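Local coordinates for DUF3845 domain-containing protein (Bacteroides thetaiotaomicron VPI-5482, PDB 3GF6) that is of unknown function but is a lipoprotein of a gut bacterium, built as an all-beta domain, at residues N93-S105 with S184-L196. Sequence-based numbering, arbitrary orientation.
Sequences NYPSESQVPIYTS and SFSQLYFNLFINL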
ATOM      1  N   ASN A  93       3.935   2.047  14.949  1.00 10.07           N
ATOM      2  CA  ASN A  93       4.837   2.804  14.076  1.00 11.55           C
ATOM      3  C   ASN A  93       5.866   1.890  13.398  1.00 12.43           C
ATOM      4  O   ASN A  93       6.060   0.746  13.800  1.00 11.31           O
ATOM      5  CB  ASN A  93       5.575   3.883  14.854  1.00 10.80           C
ATOM      6  CG  ASN A  93       4.671   5.034  15.259  1.00 17.05           C
ATOM      7  OD1 ASN A  93       4.001   5.649  14.413  1.00 15.28           O
ATOM      8  ND2 ASN A  93       4.684   5.360  16.545  1.00 16.46           N
ATOM      9  N   TYR A  94       6.486   2.418  12.337  1.00 14.47           N
ATOM     10  CA  TYR A  94       7.499   1.701  11.579  1.00 12.96           C
ATOM     11  C   TYR A  94       8.849   2.389  11.736  1.00 13.51           C
ATOM     12  O   TYR A  94       8.925   3.594  11.939  1.00 11.99           O
ATOM     13  CB  TYR A  94       7.058   1.558  10.085  1.00 10.68           C
ATOM     14  CG  TYR A  94       5.891   0.582   9.991  1.00 12.00           C
ATOM     15  CD1 TYR A  94       6.108  -0.776   9.921  1.00 13.31           C
ATOM     16  CD2 TYR A  94       4.569   1.026  10.163  1.00 12.00           C
ATOM     17  CE1 TYR A  94       5.038  -1.691   9.941  1.00 10.71           C
ATOM     18  CE2 TYR A  94       3.506   0.146  10.190  1.00 14.45           C
ATOM     19  CZ  TYR A  94       3.738  -1.223  10.084  1.00  8.89           C
ATOM     20  OH  TYR A  94       2.670  -2.064  10.126  1.00 11.70           O
ATOM     21  N   PRO A  95       9.932   1.613  11.689  1.00 12.84           N
ATOM     22  CA  PRO A  95      11.255   2.221  11.738  1.00 14.84           C
ATOM     23  C   PRO A  95      11.452   3.198  10.578  1.00 15.06           C
ATOM     24  O   PRO A  95      10.968   2.958   9.465  1.00 14.18           O
ATOM     25  CB  PRO A  95      12.213   1.017  11.587  1.00 16.40           C
ATOM     26  CG  PRO A  95      11.416  -0.101  11.186  1.00 18.56           C
ATOM     27  CD  PRO A  95       9.979   0.170  11.485  1.00 13.10           C
ATOM     28  N   SER A  96      12.173   4.284  10.831  1.00 14.23           N
ATOM     29  CA  SER A  96      12.428   5.304   9.804  1.00 15.83           C
ATOM     30  C   SER A  96      13.019   4.733   8.505  1.00 17.34           C
ATOM     31  O   SER A  96      12.628   5.113   7.384  1.00 14.66           O
ATOM     32  CB  SER A  96      13.335   6.403  10.364  1.00 18.52           C
ATOM     33  OG  SER A  96      14.633   5.901  10.651  1.00 23.50           O
ATOM     34  N   GLU A  97      13.948   3.791   8.653  1.00 12.09           N
ATOM     35  CA  GLU A  97      14.559   3.139   7.516  1.00 14.75           C
ATOM     36  C   GLU A  97      13.569   2.329   6.654  1.00 14.35           C
ATOM     37  O   GLU A  97      13.854   2.094   5.492  1.00 15.91           O
ATOM     38  CB  GLU A  97      15.723   2.228   7.946  1.00 15.54           C
ATOM     39  CG  GLU A  97      16.809   2.939   8.734  1.00 22.00           C
ATOM     40  CD  GLU A  97      16.528   3.024  10.230  1.00 23.78           C
ATOM     41  OE1 GLU A  97      15.419   2.641  10.664  1.00 17.11           O
ATOM     42  OE2 GLU A  97      17.456   3.426  10.997  1.00 21.69           O
ATOM     43  N   SER A  98      12.405   1.943   7.189  1.00 11.60           N
ATOM     44  CA  SER A  98      11.409   1.254   6.373  0.50 10.87           C
ATOM     45  C   SER A  98      10.374   2.168   5.745  1.00 12.71           C
ATOM     46  O   SER A  98       9.550   1.688   4.962  1.00 14.84           O
ATOM     47  CB  SER A  98      10.718   0.158   7.158  0.50 11.55           C
ATOM     48  OG  SER A  98      11.673  -0.815   7.483  0.50  9.99           O
ATOM     49  N   GLN A  99      10.403   3.463   6.084  1.00 12.32           N
ATOM     50  CA  GLN A  99       9.379   4.415   5.566  1.00 11.69           C
ATOM     51  C   GLN A  99       9.822   4.933   4.198  1.00 12.93           C
ATOM     52  O   GLN A  99      10.425   6.014   4.058  1.00 14.28           O
ATOM     53  CB  GLN A  99       9.098   5.529   6.574  1.00 14.17           C
ATOM     54  CG  GLN A  99       8.595   5.012   7.936  1.00 14.84           C
ATOM     55  CD  GLN A  99       8.120   6.112   8.871  1.00 12.06           C
ATOM     56  OE1 GLN A  99       7.702   7.187   8.422  1.00 16.38           O
ATOM     57  NE2 GLN A  99       8.143   5.830  10.192  1.00 13.30           N
ATOM     58  N   VAL A 100       9.584   4.104   3.201  1.00 11.55           N
ATOM     59  CA  VAL A 100      10.242   4.241   1.903  1.00 11.56           C
ATOM     60  C   VAL A 100       9.219   4.591   0.820  1.00 11.97           C
ATOM     61  O   VAL A 100       8.288   3.867   0.587  1.00 12.97           O
ATOM     62  CB  VAL A 100      10.982   2.955   1.529  1.00 12.60           C
ATOM     63  CG1 VAL A 100      11.586   3.085   0.106  1.00 14.03           C
ATOM     64  CG2 VAL A 100      12.072   2.662   2.588  1.00 13.97           C
ATOM     65  N   PRO A 101       9.431   5.729   0.143  1.00 10.92           N
ATOM     66  CA  PRO A 101       8.514   6.159  -0.908  1.00 12.17           C
ATOM     67  C   PRO A 101       8.650   5.343  -2.222  1.00 12.87           C
ATOM     68  O   PRO A 101       9.725   4.876  -2.548  1.00 15.58           O
ATOM     69  CB  PRO A 101       8.952   7.585  -1.168  1.00 11.33           C
ATOM     70  CG  PRO A 101      10.356   7.647  -0.743  1.00 10.97           C
ATOM     71  CD  PRO A 101      10.549   6.646   0.347  1.00 14.02           C
ATOM     72  N   ILE A 102       7.562   5.210  -2.961  1.00 12.25           N
ATOM     73  CA  ILE A 102       7.579   4.566  -4.261  1.00 12.29           C
ATOM     74  C   ILE A 102       8.284   5.471  -5.268  1.00 14.62           C
ATOM     75  O   ILE A 102       8.904   4.986  -6.217  1.00 13.77           O
ATOM     76  CB  ILE A 102       6.123   4.168  -4.690  1.00 13.49           C
ATOM     77  CG1 ILE A 102       6.155   3.198  -5.862  1.00 17.40           C
ATOM     78  CG2 ILE A 102       5.260   5.415  -5.054  1.00 12.69           C
ATOM     79  CD1 ILE A 102       4.760   2.613  -6.238  1.00 12.21           C
ATOM     80  N   TYR A 103       8.174   6.794  -5.085  1.00 12.20           N
ATOM     81  CA  TYR A 103       8.816   7.752  -5.990  1.00 10.57           C
ATOM     82  C   TYR A 103       9.230   8.991  -5.223  1.00 11.50           C
ATOM     83  O   TYR A 103       8.517   9.413  -4.322  1.00 10.86           O
ATOM     84  CB  TYR A 103       7.860   8.146  -7.115  1.00 12.59           C
ATOM     85  CG  TYR A 103       8.496   8.949  -8.213  1.00 15.24           C
ATOM     86  CD1 TYR A 103       8.434  10.327  -8.203  1.00 14.49           C
ATOM     87  CD2 TYR A 103       9.125   8.331  -9.289  1.00 15.19           C
ATOM     88  CE1 TYR A 103       8.998  11.079  -9.196  1.00 12.66           C
ATOM     89  CE2 TYR A 103       9.705   9.123 -10.324  1.00 12.34           C
ATOM     90  CZ  TYR A 103       9.603  10.478 -10.267  1.00 14.66           C
ATOM     91  OH  TYR A 103      10.163  11.287 -11.240  1.00 13.06           O
ATOM     92  N   THR A 104      10.355   9.584  -5.614  1.00 12.64           N
ATOM     93  CA  THR A 104      10.895  10.817  -4.996  1.00 14.04           C
ATOM     94  C   THR A 104      10.948  11.941  -6.007  1.00 14.48           C
ATOM     95  O   THR A 104      11.549  11.797  -7.069  1.00 16.03           O
ATOM     96  CB  THR A 104      12.302  10.552  -4.387  1.00 15.09           C
ATOM     97  OG1 THR A 104      12.147   9.560  -3.382  1.00 13.50           O
ATOM     98  CG2 THR A 104      12.941  11.805  -3.717  1.00 11.86           C
ATOM     99  N   SER A 105      10.261  13.048  -5.712  1.00 14.27           N
ATOM    100  CA  SER A 105      10.302  14.226  -6.530  1.00 13.99           C
ATOM    101  C   SER A 105      11.538  15.071  -6.234  1.00 18.04           C
ATOM    102  O   SER A 105      12.055  15.111  -5.086  1.00 13.14           O
ATOM    103  CB  SER A 105       9.061  15.092  -6.294  1.00 15.70           C
ATOM    104  OG  SER A 105       9.038  16.187  -7.192  1.00 15.45           O
ATOM    105  N   SER A 184       0.625  17.306  -5.532  1.00  9.52           N
ATOM    106  CA  SER A 184       1.929  17.861  -5.140  1.00 10.70           C
ATOM    107  C   SER A 184       2.532  16.981  -4.049  1.00 13.25           C
ATOM    108  O   SER A 184       1.857  16.580  -3.100  1.00 11.48           O
ATOM    109  CB  SER A 184       1.803  19.298  -4.613  1.00 12.54           C
ATOM    110  OG  SER A 184       1.337  20.191  -5.614  1.00 13.99           O
ATOM    111  N   PHE A 185       3.808  16.658  -4.185  1.00 12.80           N
ATOM    112  CA  PHE A 185       4.521  15.956  -3.128  1.00 11.19           C
ATOM    113  C   PHE A 185       6.023  16.046  -3.233  1.00 12.78           C
ATOM    114  O   PHE A 185       6.563  16.172  -4.346  1.00 12.74           O
ATOM    115  CB  PHE A 185       4.136  14.478  -3.083  1.00 11.96           C
ATOM    116  CG  PHE A 185       4.368  13.737  -4.393  1.00 13.38           C
ATOM    117  CD1 PHE A 185       5.634  13.227  -4.725  1.00 11.47           C
ATOM    118  CD2 PHE A 185       3.308  13.511  -5.265  1.00 14.92           C
ATOM    119  CE1 PHE A 185       5.825  12.553  -5.905  1.00 11.89           C
ATOM    120  CE2 PHE A 185       3.511  12.833  -6.447  1.00 15.03           C
ATOM    121  CZ  PHE A 185       4.764  12.344  -6.762  1.00 11.65           C
ATOM    122  N   SER A 186       6.684  15.874  -2.081  1.00 11.45           N
ATOM    123  CA  SER A 186       8.119  15.631  -2.017  1.00 11.04           C
ATOM    124  C   SER A 186       8.397  14.179  -2.291  1.00 12.03           C
ATOM    125  O   SER A 186       9.247  13.836  -3.096  1.00 11.73           O
ATOM    126  CB  SER A 186       8.706  16.060  -0.657  1.00  9.23           C
ATOM    127  OG  SER A 186      10.013  15.546  -0.468  1.00 13.05           O
ATOM    128  N   GLN A 187       7.683  13.330  -1.572  1.00 10.40           N
ATOM    129  CA  GLN A 187       7.816  11.894  -1.667  1.00 12.84           C
ATOM    130  C   GLN A 187       6.414  11.290  -1.721  1.00 11.36           C
ATOM    131  O   GLN A 187       5.525  11.780  -1.044  1.00 12.67           O
ATOM    132  CB  GLN A 187       8.591  11.334  -0.460  1.00 13.13           C
ATOM    133  CG  GLN A 187       9.980  11.915  -0.329  1.00 11.92           C
ATOM    134  CD  GLN A 187      10.679  11.441   0.932  1.00 18.38           C
ATOM    135  OE1 GLN A 187      11.542  10.566   0.864  1.00 15.63           O
ATOM    136  NE2 GLN A 187      10.339  12.042   2.080  1.00 14.17           N
ATOM    137  N   LEU A 188       6.245  10.254  -2.548  1.00 12.91           N
ATOM    138  CA  LEU A 188       4.978   9.542  -2.729  1.00 11.46           C
ATOM    139  C   LEU A 188       5.096   8.113  -2.170  1.00  9.25           C
ATOM    140  O   LEU A 188       6.022   7.350  -2.537  1.00 11.46           O
ATOM    141  CB  LEU A 188       4.626   9.499  -4.219  1.00  9.91           C
ATOM    142  CG  LEU A 188       3.235   8.994  -4.618  1.00 10.62           C
ATOM    143  CD1 LEU A 188       2.154   9.961  -4.141  1.00  7.21           C
ATOM    144  CD2 LEU A 188       3.176   8.796  -6.170  1.00  8.99           C
ATOM    145  N   TYR A 189       4.116   7.751  -1.344  1.00  9.25           N
ATOM    146  CA  TYR A 189       4.070   6.448  -0.669  1.00  9.81           C
ATOM    147  C   TYR A 189       2.874   5.644  -1.169  1.00  9.20           C
ATOM    148  O   TYR A 189       1.791   6.211  -1.338  1.00 11.17           O
ATOM    149  CB  TYR A 189       3.979   6.618   0.848  1.00  8.24           C
ATOM    150  CG  TYR A 189       5.138   7.431   1.425  1.00 12.70           C
ATOM    151  CD1 TYR A 189       5.092   8.827   1.482  1.00  9.84           C
ATOM    152  CD2 TYR A 189       6.287   6.802   1.865  1.00 11.44           C
ATOM    153  CE1 TYR A 189       6.155   9.571   1.982  1.00 12.34           C
ATOM    154  CE2 TYR A 189       7.375   7.562   2.393  1.00 11.67           C
ATOM    155  CZ  TYR A 189       7.304   8.932   2.421  1.00 13.50           C
ATOM    156  OH  TYR A 189       8.357   9.673   2.936  1.00 11.15           O
ATOM    157  N   PHE A 190       3.089   4.348  -1.392  1.00 10.98           N
ATOM    158  CA  PHE A 190       1.999   3.402  -1.788  1.00  9.57           C
ATOM    159  C   PHE A 190       2.201   2.107  -1.044  1.00 10.51           C
ATOM    160  O   PHE A 190       3.207   1.422  -1.237  1.00 11.08           O
ATOM    161  CB  PHE A 190       1.956   3.250  -3.304  1.00 11.21           C
ATOM    162  CG  PHE A 190       0.804   2.449  -3.834  1.00 11.43           C
ATOM    163  CD1 PHE A 190      -0.507   2.621  -3.353  1.00 13.55           C
ATOM    164  CD2 PHE A 190       1.020   1.561  -4.896  1.00 12.74           C
ATOM    165  CE1 PHE A 190      -1.576   1.858  -3.886  1.00 12.93           C
ATOM    166  CE2 PHE A 190      -0.025   0.803  -5.410  1.00 15.54           C
ATOM    167  CZ  PHE A 190      -1.318   0.951  -4.900  1.00 10.56           C
ATOM    168  N   ASN A 191       1.286   1.842  -0.101  1.00 10.78           N
ATOM    169  CA  ASN A 191       1.431   0.750   0.848  1.00 10.21           C
ATOM    170  C   ASN A 191       0.102   0.131   1.236  1.00 11.92           C
ATOM    171  O   ASN A 191      -0.956   0.733   1.041  1.00 10.52           O
ATOM    172  CB  ASN A 191       2.096   1.193   2.162  1.00  8.74           C
ATOM    173  CG  ASN A 191       3.466   1.790   1.968  1.00 13.12           C
ATOM    174  OD1 ASN A 191       4.521   1.108   2.109  1.00 15.33           O
ATOM    175  ND2 ASN A 191       3.485   3.075   1.661  1.00  6.36           N
ATOM    176  N   LEU A 192       0.183  -1.082   1.769  1.00 10.26           N
ATOM    177  CA  LEU A 192      -0.876  -1.659   2.592  1.00 10.40           C
ATOM    178  C   LEU A 192      -0.448  -1.595   4.060  1.00 11.18           C
ATOM    179  O   LEU A 192       0.723  -1.857   4.402  1.00 13.36           O
ATOM    180  CB  LEU A 192      -1.166  -3.118   2.256  1.00 11.96           C
ATOM    181  CG  LEU A 192      -1.646  -3.461   0.848  1.00 16.09           C
ATOM    182  CD1 LEU A 192      -1.875  -4.991   0.719  1.00 12.10           C
ATOM    183  CD2 LEU A 192      -2.907  -2.735   0.523  1.00 16.22           C
ATOM    184  N   PHE A 193      -1.389  -1.249   4.920  1.00 10.36           N
ATOM    185  CA  PHE A 193      -1.215  -1.292   6.369  1.00 11.36           C
ATOM    186  C   PHE A 193      -2.196  -2.321   6.944  1.00  9.06           C
ATOM    187  O   PHE A 193      -3.394  -2.290   6.587  1.00  9.90           O
ATOM    188  CB  PHE A 193      -1.429   0.125   6.956  1.00 11.88           C
ATOM    189  CG  PHE A 193      -0.357   1.102   6.551  1.00 12.12           C
ATOM    190  CD1 PHE A 193       0.865   1.133   7.194  1.00  9.38           C
ATOM    191  CD2 PHE A 193      -0.581   2.018   5.567  1.00  9.21           C
ATOM    192  CE1 PHE A 193       1.856   1.969   6.788  1.00 12.86           C
ATOM    193  CE2 PHE A 193       0.401   2.892   5.174  1.00 11.17           C
ATOM    194  CZ  PHE A 193       1.617   2.913   5.830  1.00 12.73           C
ATOM    195  N   ILE A 194      -1.663  -3.275   7.717  1.00  9.50           N
ATOM    196  CA  ILE A 194      -2.407  -4.447   8.183  1.00 10.24           C
ATOM    197  C   ILE A 194      -2.209  -4.681   9.673  1.00 11.13           C
ATOM    198  O   ILE A 194      -1.129  -4.434  10.216  1.00 11.67           O
ATOM    199  CB  ILE A 194      -1.989  -5.736   7.384  1.00  7.82           C
ATOM    200  CG1 ILE A 194      -2.379  -5.602   5.929  1.00 11.85           C
ATOM    201  CG2 ILE A 194      -2.669  -7.034   7.986  1.00 10.75           C
ATOM    202  CD1 ILE A 194      -1.528  -6.508   5.000  1.00 13.20           C
ATOM    203  N   ASN A 195      -3.239  -5.187  10.354  1.00  9.57           N
ATOM    204  CA  ASN A 195      -3.051  -5.762  11.671  1.00 10.86           C
ATOM    205  C   ASN A 195      -3.846  -7.063  11.743  1.00 11.91           C
ATOM    206  O   ASN A 195      -4.973  -7.103  11.309  1.00 11.11           O
ATOM    207  CB  ASN A 195      -3.522  -4.850  12.807  1.00 10.96           C
ATOM    208  CG  ASN A 195      -3.214  -5.444  14.183  1.00 13.79           C
ATOM    209  OD1 ASN A 195      -2.075  -5.857  14.440  1.00 13.76           O
ATOM    210  ND2 ASN A 195      -4.241  -5.557  15.049  1.00 11.95           N
ATOM    211  N   LEU A 196      -3.226  -8.119  12.223  1.00 10.21           N
ATOM    212  CA  LEU A 196      -3.964  -9.371  12.498  1.00 11.08           C
ATOM    213  C   LEU A 196      -4.110  -9.589  13.993  1.00 13.78           C
ATOM    214  O   LEU A 196      -3.206  -9.302  14.766  1.00 10.71           O
ATOM    215  CB  LEU A 196      -3.231 -10.585  11.925  1.00 12.37           C
ATOM    216  CG  LEU A 196      -2.671 -10.482  10.506  1.00 12.89           C
ATOM    217  CD1 LEU A 196      -1.841 -11.748  10.125  1.00 11.69           C
ATOM    218  CD2 LEU A 196      -3.776 -10.227   9.486  1.00  9.33           C
TER
HETATM  219  O   HOH W   1       0.014  -1.517   9.987  1.00 11.50           O
HETATM  220  O   HOH W   2      10.025   8.627   4.738  1.00 20.25           O
HETATM  221  O   HOH W   3       5.617   3.581  -0.333  1.00 13.18           O
HETATM  222  O   HOH W   4      13.310   9.625  -0.748  1.00 25.74           O
HETATM  223  O   HOH W   5       7.790  18.109  -5.715  1.00 13.86           O
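Pro-101 lays its CB over one face of the Tyr-189 ring, a CH-pi contact 4.2 Å from the ring centroid and displaced toward the rim, while the carbonyl oxygen of Gln-99 sits in plane at the ring's edge. With CG beside the backbone N (chi1 -57°), Tyr-189 runs alongside the proline, and a water links its OH to Gln-99 O. Were Tyr-189 replaced by an alanine, Pro-101 CB would probably lose the ring face beneath it and the water its phenolic partner. Phe-185 carries Leu-188 CB on one face, and its CE1 meets Tyr-103 CD1 edge to edge at 4.1 Å, the two side chains crossing nearly at right angles. Farther along, Tyr-94 and Phe-193 pass one another pointing opposite ways, Tyr-94 CE2 lying 4.1 Å from Phe-193 CD1; a water bound 2.7 Å from Tyr-94 OH lies in plane at the edges of both rings and donates to Ile-194 O.

The backbones pair from Ile-102 to Ser-105. Leu-188 O takes Ile-102 N at 2.7 Å and, weakly, Tyr-103 N, whereas Leu-188 N gives a straight bond (173°) back to Tyr-103 O. Ser-105 N closes on Ser-186 O at 2.9 Å. Ile-102 CD1 reaches Phe-190 CB, inside a core also lined by Phe-215. Ile-102 and Tyr-103 opposite Leu-188 form a classic beta bulge, where short strand 103-104 joins antiparallel strand 187-198 in this all-beta fold.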